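Beta-glucuronidase (Dictyoglomus thermophilum, PDB 6XXW) probably hydrolyses beta-D-glucuronides as a glycoside hydrolase of family 2, acting through its TIM-barrel domain. Local coordinates at residues V466-S471 against I501-F506; Y484-D489 against V535-R540; I446-K451 against R491-L496. One frame throughout, in Å; residues are numbered along the deposited sequence. Where two conformers were deposited one is given.

Contact 1 of 3, residues V466-S471 against I501-F506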
loop_
_atom_site.group_PDB
_atom_site.type_symbol
_atom_site.label_atom_id
_atom_site.label_comp_id
_atom_site.label_asym_id
_atom_site.label_seq_id
_atom_site.Cartn_x
_atom_site.Cartn_y
_atom_site.Cartn_z
ATOM N N VAL A 466 31.961 -9.884 -4.398
ATOM C CA VAL A 466 31.097 -10.677 -5.265
ATOM C C VAL A 466 29.638 -10.354 -4.966
ATOM O O VAL A 466 29.226 -10.301 -3.796
ATOM C CB VAL A 466 31.370 -12.189 -5.137
ATOM C CG1 VAL A 466 31.094 -12.696 -3.741
ATOM C CG2 VAL A 466 30.555 -12.955 -6.161
ATOM N N ASN A 467 28.870 -10.129 -6.033
ATOM C CA ASN A 467 27.431 -9.915 -5.978
ATOM C C ASN A 467 26.744 -11.239 -6.279
ATOM O O ASN A 467 27.013 -11.846 -7.317
ATOM C CB ASN A 467 26.991 -8.881 -7.022
ATOM C CG ASN A 467 27.598 -7.493 -6.787
ATOM O OD1 ASN A 467 28.241 -7.240 -5.767
ATOM N ND2 ASN A 467 27.374 -6.585 -7.740
ATOM N N ARG A 468 25.838 -11.679 -5.397
ATOM C CA ARG A 468 25.147 -12.946 -5.629
ATOM C C ARG A 468 23.666 -12.812 -5.286
ATOM O O ARG A 468 23.304 -12.216 -4.264
ATOM C CB ARG A 468 25.782 -14.088 -4.814
ATOM C CG ARG A 468 27.147 -14.568 -5.373
ATOM C CD ARG A 468 26.975 -15.093 -6.799
ATOM N NE ARG A 468 28.227 -15.551 -7.426
ATOM C CZ ARG A 468 28.805 -14.948 -8.460
ATOM N NH1 ARG A 468 28.275 -13.842 -8.966
ATOM N NH2 ARG A 468 29.917 -15.451 -8.996
ATOM N N TYR A 469 22.821 -13.392 -6.141
ATOM C CA TYR A 469 21.367 -13.233 -6.103
ATOM C C TYR A 469 20.671 -14.583 -6.250
ATOM O O TYR A 469 19.617 -14.691 -6.880
ATOM C CB TYR A 469 20.914 -12.260 -7.192
ATOM C CG TYR A 469 21.255 -10.811 -6.850
ATOM C CD1 TYR A 469 20.449 -10.079 -5.975
ATOM C CD2 TYR A 469 22.387 -10.198 -7.372
ATOM C CE1 TYR A 469 20.750 -8.755 -5.640
ATOM C CE2 TYR A 469 22.708 -8.881 -7.049
ATOM C CZ TYR A 469 21.889 -8.170 -6.170
ATOM O OH TYR A 469 22.193 -6.866 -5.848
ATOM N N TYR A 470 21.262 -15.631 -5.678
ATOM C CA TYR A 470 20.657 -16.950 -5.741
ATOM C C TYR A 470 19.257 -16.901 -5.138
ATOM O O TYR A 470 19.045 -16.302 -4.084
ATOM C CB TYR A 470 21.522 -17.960 -4.993
ATOM C CG TYR A 470 22.945 -18.117 -5.541
ATOM C CD1 TYR A 470 23.169 -18.542 -6.839
ATOM C CD2 TYR A 470 24.051 -17.845 -4.738
ATOM C CE1 TYR A 470 24.457 -18.700 -7.332
ATOM C CE2 TYR A 470 25.332 -18.001 -5.217
ATOM C CZ TYR A 470 25.530 -18.433 -6.511
ATOM O OH TYR A 470 26.803 -18.585 -6.997
ATOM N N SER A 471 18.309 -17.555 -5.810
ATOM C CA SER A 471 16.875 -17.628 -5.492
ATOM C C SER A 471 16.120 -16.363 -5.903
ATOM O O SER A 471 14.875 -16.347 -5.791
ATOM C CB SER A 471 16.595 -17.926 -4.009
ATOM O OG SER A 471 16.508 -16.732 -3.248
ATOM N N ILE A 501 37.133 -11.839 1.170
ATOM C CA ILE A 501 35.950 -11.739 0.322
ATOM C C ILE A 501 34.870 -10.951 1.054
ATOM O O ILE A 501 34.551 -11.240 2.215
ATOM C CB ILE A 501 35.427 -13.129 -0.082
ATOM C CG1 ILE A 501 36.516 -13.912 -0.820
ATOM C CG2 ILE A 501 34.166 -13.007 -0.930
ATOM C CD1 ILE A 501 36.079 -15.291 -1.221
ATOM N N ILE A 502 34.309 -9.963 0.373
ATOM C CA ILE A 502 33.107 -9.266 0.817
ATOM C C ILE A 502 31.958 -9.716 -0.072
ATOM O O ILE A 502 32.063 -9.646 -1.304
ATOM C CB ILE A 502 33.285 -7.737 0.742
ATOM C CG1 ILE A 502 34.425 -7.274 1.654
ATOM C CG2 ILE A 502 31.948 -7.023 1.051
ATOM C CD1 ILE A 502 34.792 -5.777 1.496
ATOM N N LEU A 503 30.862 -10.182 0.537
ATOM C CA LEU A 503 29.638 -10.376 -0.237
ATOM C C LEU A 503 29.076 -8.978 -0.450
ATOM O O LEU A 503 28.365 -8.439 0.401
ATOM C CB LEU A 503 28.647 -11.295 0.482
ATOM C CG LEU A 503 27.374 -11.644 -0.299
ATOM C CD1 LEU A 503 27.724 -12.414 -1.545
ATOM C CD2 LEU A 503 26.392 -12.455 0.557
ATOM N N SER A 504 29.405 -8.383 -1.605
ATOM C CA SER A 504 29.179 -6.956 -1.822
ATOM C C SER A 504 27.758 -6.606 -2.252
ATOM O O SER A 504 27.389 -5.424 -2.194
ATOM C CB SER A 504 30.178 -6.419 -2.855
ATOM O OG SER A 504 30.247 -7.266 -3.988
ATOM N N GLU A 505 26.956 -7.582 -2.677
ATOM C CA GLU A 505 25.546 -7.349 -2.956
ATOM C C GLU A 505 24.786 -8.651 -2.785
ATOM O O GLU A 505 25.266 -9.717 -3.178
ATOM C CB GLU A 505 25.287 -6.851 -4.379
ATOM C CG GLU A 505 25.704 -5.433 -4.679
ATOM C CD GLU A 505 25.243 -4.978 -6.057
ATOM O OE1 GLU A 505 24.261 -5.563 -6.583
ATOM O OE2 GLU A 505 25.857 -4.033 -6.608
ATOM N N PHE A 506 23.584 -8.536 -2.243
ATOM C CA PHE A 506 22.594 -9.602 -2.233
ATOM C C PHE A 506 21.314 -8.987 -1.699
ATOM O O PHE A 506 21.360 -8.066 -0.881
ATOM C CB PHE A 506 23.028 -10.821 -1.392
ATOM C CG PHE A 506 23.258 -10.533 0.078
ATOM C CD1 PHE A 506 24.321 -9.743 0.495
ATOM C CD2 PHE A 506 22.421 -11.102 1.045
ATOM C CE1 PHE A 506 24.541 -9.495 1.831
ATOM C CE2 PHE A 506 22.625 -10.871 2.394
ATOM C CZ PHE A 506 23.686 -10.064 2.805
#
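Val466 and Asn467 run parallel to Leu503 and Glu505 as neighbouring strands. Their backbone bonds alternate: Val466 N gives to Ile502 O over 3.1 Å, Ser504 N to Val466 O, and Arg468 N to Glu505 O at 3.0 Å. Val466 faces Leu503 but Asn467 faces Glu505, so the register slips by one at Ser504, a beta bulge.

At the bulge, Ser504 OG donates to Asn467 OD1 (2.7 Å), which fixes the amide's rotation. That amide lies over the Glu505 side chain, amide and carboxylate planes stacked at 25°, with Asn467 CG 3.4 Å from Glu505 CB. Its other end, ND2, bonds to Glu416. From farther along, Tyr469 OH donates to Glu505 OE1 over 2.6 Å, on the anti side of the carboxylate; the ring meets that oxygen edge-on, its plane 77° from the carboxylate's. Arg338 forms a salt bridge to the second oxygen, OE2, so both are engaged.

Apolar contact lies on the Val466 and Leu503 face, where Val466 CG1 sits 4.0 Å from Leu503 CD1 and 4.2 Å from Ile501 CG2. Arg468 bends at chi2 (-60°) and leads away to a salt bridge with Asp489.

Tris, probably from the crystallisation liquor, is bound to Glu505 and Tyr469, consistent with a pocket at the C-terminal ends of the parallel strands, where TIM-barrel glycosidases carry their active site.

Contact 2 of 3, residues Y484-D489 against V535-R540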
loop_
_atom_site.group_PDB
_atom_site.type_symbol
_atom_site.label_atom_id
_atom_site.label_comp_id
_atom_site.label_asym_id
_atom_site.label_seq_id
_atom_site.Cartn_x
_atom_site.Cartn_y
_atom_site.Cartn_z
ATOM N N TYR A 484 23.323 -24.342 -0.404
ATOM C CA TYR A 484 24.075 -25.168 -1.346
ATOM C C TYR A 484 24.893 -24.311 -2.304
ATOM O O TYR A 484 26.107 -24.489 -2.440
ATOM C CB TYR A 484 23.091 -26.052 -2.121
ATOM C CG TYR A 484 23.685 -27.112 -3.032
ATOM C CD1 TYR A 484 23.914 -28.407 -2.567
ATOM C CD2 TYR A 484 23.973 -26.837 -4.366
ATOM C CE1 TYR A 484 24.441 -29.395 -3.404
ATOM C CE2 TYR A 484 24.504 -27.818 -5.212
ATOM C CZ TYR A 484 24.732 -29.095 -4.723
ATOM O OH TYR A 484 25.251 -30.078 -5.548
ATOM N N GLN A 485 24.241 -23.358 -2.969
ATOM C CA GLN A 485 24.910 -22.627 -4.039
ATOM C C GLN A 485 25.901 -21.600 -3.498
ATOM O O GLN A 485 27.009 -21.455 -4.031
ATOM C CB GLN A 485 23.868 -21.953 -4.928
ATOM C CG GLN A 485 22.881 -22.925 -5.556
ATOM C CD GLN A 485 21.848 -22.231 -6.417
ATOM O OE1 GLN A 485 21.534 -21.064 -6.201
ATOM N NE2 GLN A 485 21.312 -22.949 -7.405
ATOM N N LEU A 486 25.529 -20.886 -2.439
ATOM C CA LEU A 486 26.370 -19.784 -1.990
ATOM C C LEU A 486 27.642 -20.295 -1.339
ATOM O O LEU A 486 28.725 -19.745 -1.574
ATOM C CB LEU A 486 25.598 -18.879 -1.031
ATOM C CG LEU A 486 26.400 -17.657 -0.563
ATOM C CD1 LEU A 486 26.778 -16.769 -1.741
ATOM C CD2 LEU A 486 25.615 -16.871 0.505
ATOM N N GLU A 487 27.542 -21.354 -0.526
ATOM C CA GLU A 487 28.748 -21.868 0.120
ATOM C C GLU A 487 29.725 -22.430 -0.904
ATOM O O GLU A 487 30.928 -22.158 -0.830
ATOM C CB GLU A 487 28.404 -22.937 1.157
ATOM C CG GLU A 487 29.651 -23.656 1.667
ATOM C CD GLU A 487 29.477 -24.273 3.043
ATOM O OE1 GLU A 487 30.483 -24.761 3.598
ATOM O OE2 GLU A 487 28.342 -24.281 3.570
ATOM N N ARG A 488 29.230 -23.213 -1.865
ATOM C CA ARG A 488 30.098 -23.734 -2.917
ATOM C C ARG A 488 30.770 -22.608 -3.694
ATOM O O ARG A 488 31.963 -22.685 -4.013
ATOM C CB ARG A 488 29.298 -24.620 -3.874
ATOM C CG ARG A 488 28.940 -25.987 -3.306
ATOM C CD ARG A 488 27.718 -26.589 -4.008
ATOM N NE ARG A 488 28.024 -27.036 -5.359
ATOM C CZ ARG A 488 28.544 -28.226 -5.645
ATOM N NH1 ARG A 488 28.815 -29.082 -4.666
ATOM N NH2 ARG A 488 28.796 -28.559 -6.903
ATOM N N ASP A 489 30.011 -21.566 -4.033
ATOM C CA ASP A 489 30.566 -20.471 -4.822
ATOM C C ASP A 489 31.662 -19.746 -4.056
ATOM O O ASP A 489 32.779 -19.580 -4.561
ATOM C CB ASP A 489 29.456 -19.498 -5.219
ATOM C CG ASP A 489 29.921 -18.471 -6.236
ATOM O OD1 ASP A 489 30.690 -18.841 -7.140
ATOM O OD2 ASP A 489 29.509 -17.307 -6.144
ATOM N N VAL A 535 23.386 -14.681 5.097
ATOM C CA VAL A 535 24.377 -14.362 6.129
ATOM C C VAL A 535 24.662 -15.546 7.049
ATOM O O VAL A 535 25.761 -15.625 7.620
ATOM C CB VAL A 535 23.981 -13.112 6.933
ATOM C CG1 VAL A 535 23.858 -11.911 5.990
ATOM C CG2 VAL A 535 22.695 -13.345 7.758
ATOM N N GLY A 536 23.726 -16.492 7.179
ATOM C CA GLY A 536 24.036 -17.726 7.883
ATOM C C GLY A 536 25.162 -18.499 7.224
ATOM O O GLY A 536 25.965 -19.141 7.908
ATOM N N VAL A 537 25.236 -18.449 5.891
ATOM C CA VAL A 537 26.352 -19.061 5.179
ATOM C C VAL A 537 27.650 -18.316 5.479
ATOM O O VAL A 537 28.677 -18.928 5.793
ATOM C CB VAL A 537 26.067 -19.096 3.667
ATOM C CG1 VAL A 537 27.318 -19.499 2.907
ATOM C CG2 VAL A 537 24.923 -20.036 3.353
ATOM N N LEU A 538 27.621 -16.981 5.395
ATOM C CA LEU A 538 28.837 -16.193 5.599
ATOM C C LEU A 538 29.450 -16.450 6.967
ATOM O O LEU A 538 30.679 -16.443 7.119
ATOM C CB LEU A 538 28.534 -14.700 5.441
ATOM C CG LEU A 538 27.840 -14.251 4.159
ATOM C CD1 LEU A 538 27.734 -12.724 4.156
ATOM C CD2 LEU A 538 28.597 -14.749 2.929
ATOM N N ASP A 539 28.609 -16.680 7.980
ATOM C CA ASP A 539 29.131 -16.862 9.327
ATOM C C ASP A 539 29.981 -18.120 9.443
ATOM O O ASP A 539 30.786 -18.226 10.371
ATOM C CB ASP A 539 27.987 -16.914 10.338
ATOM C CG ASP A 539 27.338 -15.564 10.549
ATOM O OD1 ASP A 539 27.968 -14.532 10.236
ATOM O OD2 ASP A 539 26.192 -15.536 11.022
ATOM N N ARG A 540 29.826 -19.064 8.523
ATOM C CA ARG A 540 30.577 -20.310 8.576
ATOM C C ARG A 540 31.881 -20.248 7.795
ATOM O O ARG A 540 32.622 -21.239 7.771
ATOM C CB ARG A 540 29.703 -21.452 8.056
ATOM C CG ARG A 540 28.463 -21.611 8.913
ATOM C CD ARG A 540 27.714 -22.885 8.611
ATOM N NE ARG A 540 26.840 -22.733 7.457
ATOM C CZ ARG A 540 27.091 -23.268 6.269
ATOM N NH1 ARG A 540 28.198 -23.985 6.096
ATOM N NH2 ARG A 540 26.242 -23.091 5.260
#
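Glu487 and Val537 bring their helices close, CA to CA 6.3 Å, where helix 482-497 lies beside the 535-538 part of helix 524-538. Both belong to the layer of helices around the TIM barrel, so this is helix-to-helix packing on its outside.

Val537 is the side chain around which the apolar part is built. Its CG1, anti to the backbone N (chi1 170°), projects at helix 482-497 and rests 3.9 Å from Glu487 N, with the Glu487 CB methylene at a similar distance. Leu486 comes in obliquely beside it and lays CD2 3.9 Å from Val537 CB. The same methyl also reaches Leu538 CD2, more loosely at 4.4 Å. Leu538 in turn packs on Leu490 and Val544, which carries the apolar seam inward to the barrel strands. Elsewhere on helix 482-497, Gln485 and Arg488 bond to backbone oxygens of Met162 and Glu161 of the second subunit.

Farther out, where Arg540 is exposed, Glu487 stretches an extended chain toward this arginine, whose own chain bends at chi3, and the two side chains cross at about a right angle. Glu487 OE1 is held by Arg491 one turn on, leaving OE2 to Arg540. The guanidinium offers its edge to that one oxygen: NH1 meets OE2 on the syn side at a short 2.5 Å, while NH2 adds a weak bond of 2.9 Å to it, bent to 129°.

Contact 3 of 3, residues I446-K451 against R491-L496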
loop_
_atom_site.group_PDB
_atom_site.type_symbol
_atom_site.label_atom_id
_atom_site.label_comp_id
_atom_site.label_asym_id
_atom_site.label_seq_id
_atom_site.Cartn_x
_atom_site.Cartn_y
_atom_site.Cartn_z
ATOM N N ILE A 446 37.426 -4.827 -7.132
ATOM C CA ILE A 446 36.494 -4.702 -8.246
ATOM C C ILE A 446 35.291 -5.564 -7.900
ATOM O O ILE A 446 35.444 -6.653 -7.335
ATOM C CB ILE A 446 37.111 -5.124 -9.599
ATOM C CG1 ILE A 446 36.097 -4.890 -10.730
ATOM C CG2 ILE A 446 37.545 -6.617 -9.595
ATOM C CD1 ILE A 446 36.705 -4.966 -12.130
ATOM N N VAL A 447 34.088 -5.074 -8.191
ATOM C CA VAL A 447 32.872 -5.755 -7.752
ATOM C C VAL A 447 32.367 -6.619 -8.902
ATOM O O VAL A 447 32.114 -6.122 -10.007
ATOM C CB VAL A 447 31.803 -4.766 -7.259
ATOM C CG1 VAL A 447 30.531 -5.525 -6.860
ATOM C CG2 VAL A 447 32.331 -3.960 -6.059
ATOM N N GLU A 448 32.250 -7.919 -8.643
ATOM C CA GLU A 448 32.075 -8.932 -9.676
ATOM C C GLU A 448 30.697 -9.568 -9.586
ATOM O O GLU A 448 30.216 -9.853 -8.490
ATOM C CB GLU A 448 33.111 -10.051 -9.528
ATOM C CG GLU A 448 34.551 -9.617 -9.713
ATOM C CD GLU A 448 35.041 -9.815 -11.147
ATOM O OE1 GLU A 448 34.206 -9.766 -12.087
ATOM O OE2 GLU A 448 36.271 -10.012 -11.334
ATOM N N ASN A 449 30.088 -9.840 -10.743
ATOM C CA ASN A 449 29.026 -10.838 -10.800
ATOM C C ASN A 449 29.367 -11.980 -11.750
ATOM O O ASN A 449 28.604 -12.946 -11.825
ATOM C CB ASN A 449 27.674 -10.196 -11.165
ATOM C CG ASN A 449 27.615 -9.680 -12.592
ATOM O OD1 ASN A 449 28.635 -9.551 -13.268
ATOM N ND2 ASN A 449 26.403 -9.364 -13.051
ATOM N N THR A 450 30.496 -11.892 -12.459
ATOM C CA THR A 450 31.064 -13.009 -13.212
ATOM C C THR A 450 31.270 -14.219 -12.300
ATOM O O THR A 450 31.419 -14.088 -11.082
ATOM C CB THR A 450 32.415 -12.575 -13.828
ATOM O OG1 THR A 450 32.225 -11.425 -14.662
ATOM C CG2 THR A 450 33.072 -13.671 -14.686
ATOM N N LYS A 451 31.269 -15.405 -12.905
ATOM C CA LYS A 451 31.625 -16.624 -12.190
ATOM C C LYS A 451 33.092 -16.586 -11.768
ATOM O O LYS A 451 33.947 -16.035 -12.467
ATOM C CB LYS A 451 31.336 -17.845 -13.073
ATOM C CG LYS A 451 32.025 -19.126 -12.639
ATOM C CD LYS A 451 31.089 -20.050 -11.873
ATOM C CE LYS A 451 31.875 -21.182 -11.239
ATOM N NZ LYS A 451 33.298 -20.778 -11.013
ATOM N N ARG A 491 33.468 -20.643 -1.495
ATOM C CA ARG A 491 34.665 -21.461 -1.301
ATOM C C ARG A 491 35.508 -21.516 -2.566
ATOM O O ARG A 491 36.742 -21.588 -2.492
ATOM C CB ARG A 491 34.289 -22.875 -0.862
ATOM C CG ARG A 491 33.698 -22.939 0.553
ATOM C CD ARG A 491 33.623 -24.385 1.056
ATOM N NE ARG A 491 33.097 -24.448 2.419
ATOM C CZ ARG A 491 33.826 -24.234 3.512
ATOM N NH1 ARG A 491 35.118 -23.959 3.410
ATOM N NH2 ARG A 491 33.266 -24.308 4.709
ATOM N N GLU A 492 34.872 -21.479 -3.737
ATOM C CA GLU A 492 35.657 -21.469 -4.965
ATOM C C GLU A 492 36.361 -20.130 -5.168
ATOM O O GLU A 492 37.490 -20.095 -5.670
ATOM C CB GLU A 492 34.785 -21.805 -6.175
ATOM C CG GLU A 492 35.629 -22.167 -7.405
ATOM C CD GLU A 492 34.833 -22.181 -8.693
ATOM O OE1 GLU A 492 33.677 -21.716 -8.673
ATOM O OE2 GLU A 492 35.362 -22.657 -9.725
ATOM N N TRP A 493 35.718 -19.012 -4.809
ATOM C CA TRP A 493 36.439 -17.742 -4.873
ATOM C C TRP A 493 37.687 -17.780 -4.003
ATOM O O TRP A 493 38.757 -17.296 -4.408
ATOM C CB TRP A 493 35.544 -16.580 -4.444
ATOM C CG TRP A 493 34.540 -16.158 -5.474
ATOM C CD1 TRP A 493 33.244 -16.575 -5.557
ATOM C CD2 TRP A 493 34.738 -15.236 -6.563
ATOM N NE1 TRP A 493 32.618 -15.965 -6.622
ATOM C CE2 TRP A 493 33.513 -15.148 -7.262
ATOM C CE3 TRP A 493 35.831 -14.482 -7.017
ATOM C CZ2 TRP A 493 33.344 -14.333 -8.383
ATOM C CZ3 TRP A 493 35.660 -13.663 -8.139
ATOM C CH2 TRP A 493 34.427 -13.596 -8.805
ATOM N N TYR A 494 37.571 -18.326 -2.790
ATOM C CA TYR A 494 38.725 -18.297 -1.901
ATOM C C TYR A 494 39.800 -19.270 -2.361
ATOM O O TYR A 494 40.996 -18.971 -2.264
ATOM C CB TYR A 494 38.335 -18.608 -0.461
ATOM C CG TYR A 494 39.522 -18.398 0.450
ATOM C CD1 TYR A 494 40.072 -17.130 0.607
ATOM C CD2 TYR A 494 40.126 -19.464 1.105
ATOM C CE1 TYR A 494 41.179 -16.921 1.412
ATOM C CE2 TYR A 494 41.225 -19.267 1.924
ATOM C CZ TYR A 494 41.748 -17.992 2.068
ATOM O OH TYR A 494 42.841 -17.780 2.874
ATOM N N GLU A 495 39.385 -20.438 -2.851
ATOM C CA GLU A 495 40.336 -21.443 -3.317
ATOM C C GLU A 495 41.133 -20.939 -4.515
ATOM O O GLU A 495 42.325 -21.244 -4.646
ATOM C CB GLU A 495 39.582 -22.730 -3.662
ATOM C CG GLU A 495 40.403 -23.817 -4.355
ATOM C CD GLU A 495 41.636 -24.243 -3.560
ATOM O OE1 GLU A 495 42.694 -24.483 -4.183
ATOM O OE2 GLU A 495 41.547 -24.344 -2.316
ATOM N N LEU A 496 40.499 -20.160 -5.395
ATOM C CA LEU A 496 41.201 -19.661 -6.572
ATOM C C LEU A 496 42.095 -18.467 -6.257
ATOM O O LEU A 496 43.165 -18.328 -6.856
ATOM C CB LEU A 496 40.207 -19.272 -7.668
ATOM C CG LEU A 496 39.466 -20.447 -8.312
ATOM C CD1 LEU A 496 38.342 -19.952 -9.220
ATOM C CD2 LEU A 496 40.448 -21.321 -9.071
#
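Lys451 NZ is gripped by Glu492, whose OE1 it meets on the syn side in a salt bridge of 2.5 Å. Glu492 OE2 is also near NZ, at 3.1 Å, and Ser453 adds a weak hydrogen bond to the same amine. Lys451 points its CB away from the helix but bends at chi2 and chi4 to bring NZ back to the glutamate. The lysine was modelled in two conformers, so this bridge belongs to the one given and may not be held all the time. Replacing Glu492 by an alanine is likely to leave the lysine amine with its weak Ser453 bond but no carboxylate mate, and its long chain freer to swing.

Trp493 is the large side chain here. With CG beside the backbone N and anti to the carbonyl carbon (chi1 -76°), its six-membered ring reaches from the helix toward the strand end, where CH2 lies 3.8 Å from Glu448 CB. Glu448 and Trp493 cross obliquely. The glutamate chain bends at chi2, and its carboxylate is taken up by Thr455, Ser458 and Thr419. The indole packs on Ile464, Val466 and Ile501, and its NE1 has a weak bond to Asp489, which ties the ring to its own helix.

Thr450 O is bound to Arg468 NH2 and also sits at the edge of the Trp493 ring, near its plane and 3.3 Å from Trp493 CZ2, where the C-H may be weakly favourable.

The arrangement is that of a TIM barrel: a helix of the outer layer seated on the parallel strands, here covering the C-terminal end of strand 444-448 through one tryptophan.

From the N terminus, the chain supplies 446-451, 466-471 and 484-489, then 491-496, 501-506 and 535-540 in the same order of partners as contacts 3, 1 and 2. Contact 3 closes its loop at 491-496, contact 1 at 501-506 and contact 2 at 535-540, each opening before the previous one has shut; all three pairs therefore cross and none nests. Contact 1 joins neighbouring strands either side of helix 482-497, the beta-alpha-beta unit; contact 3 seats that helix on the end of strand 444-448, one strand earlier in the barrel, and contact 2 sets it against helix 524-538. Arg468 spans the junction, bound to Asp489 of contact 2 and Thr450 of contact 3.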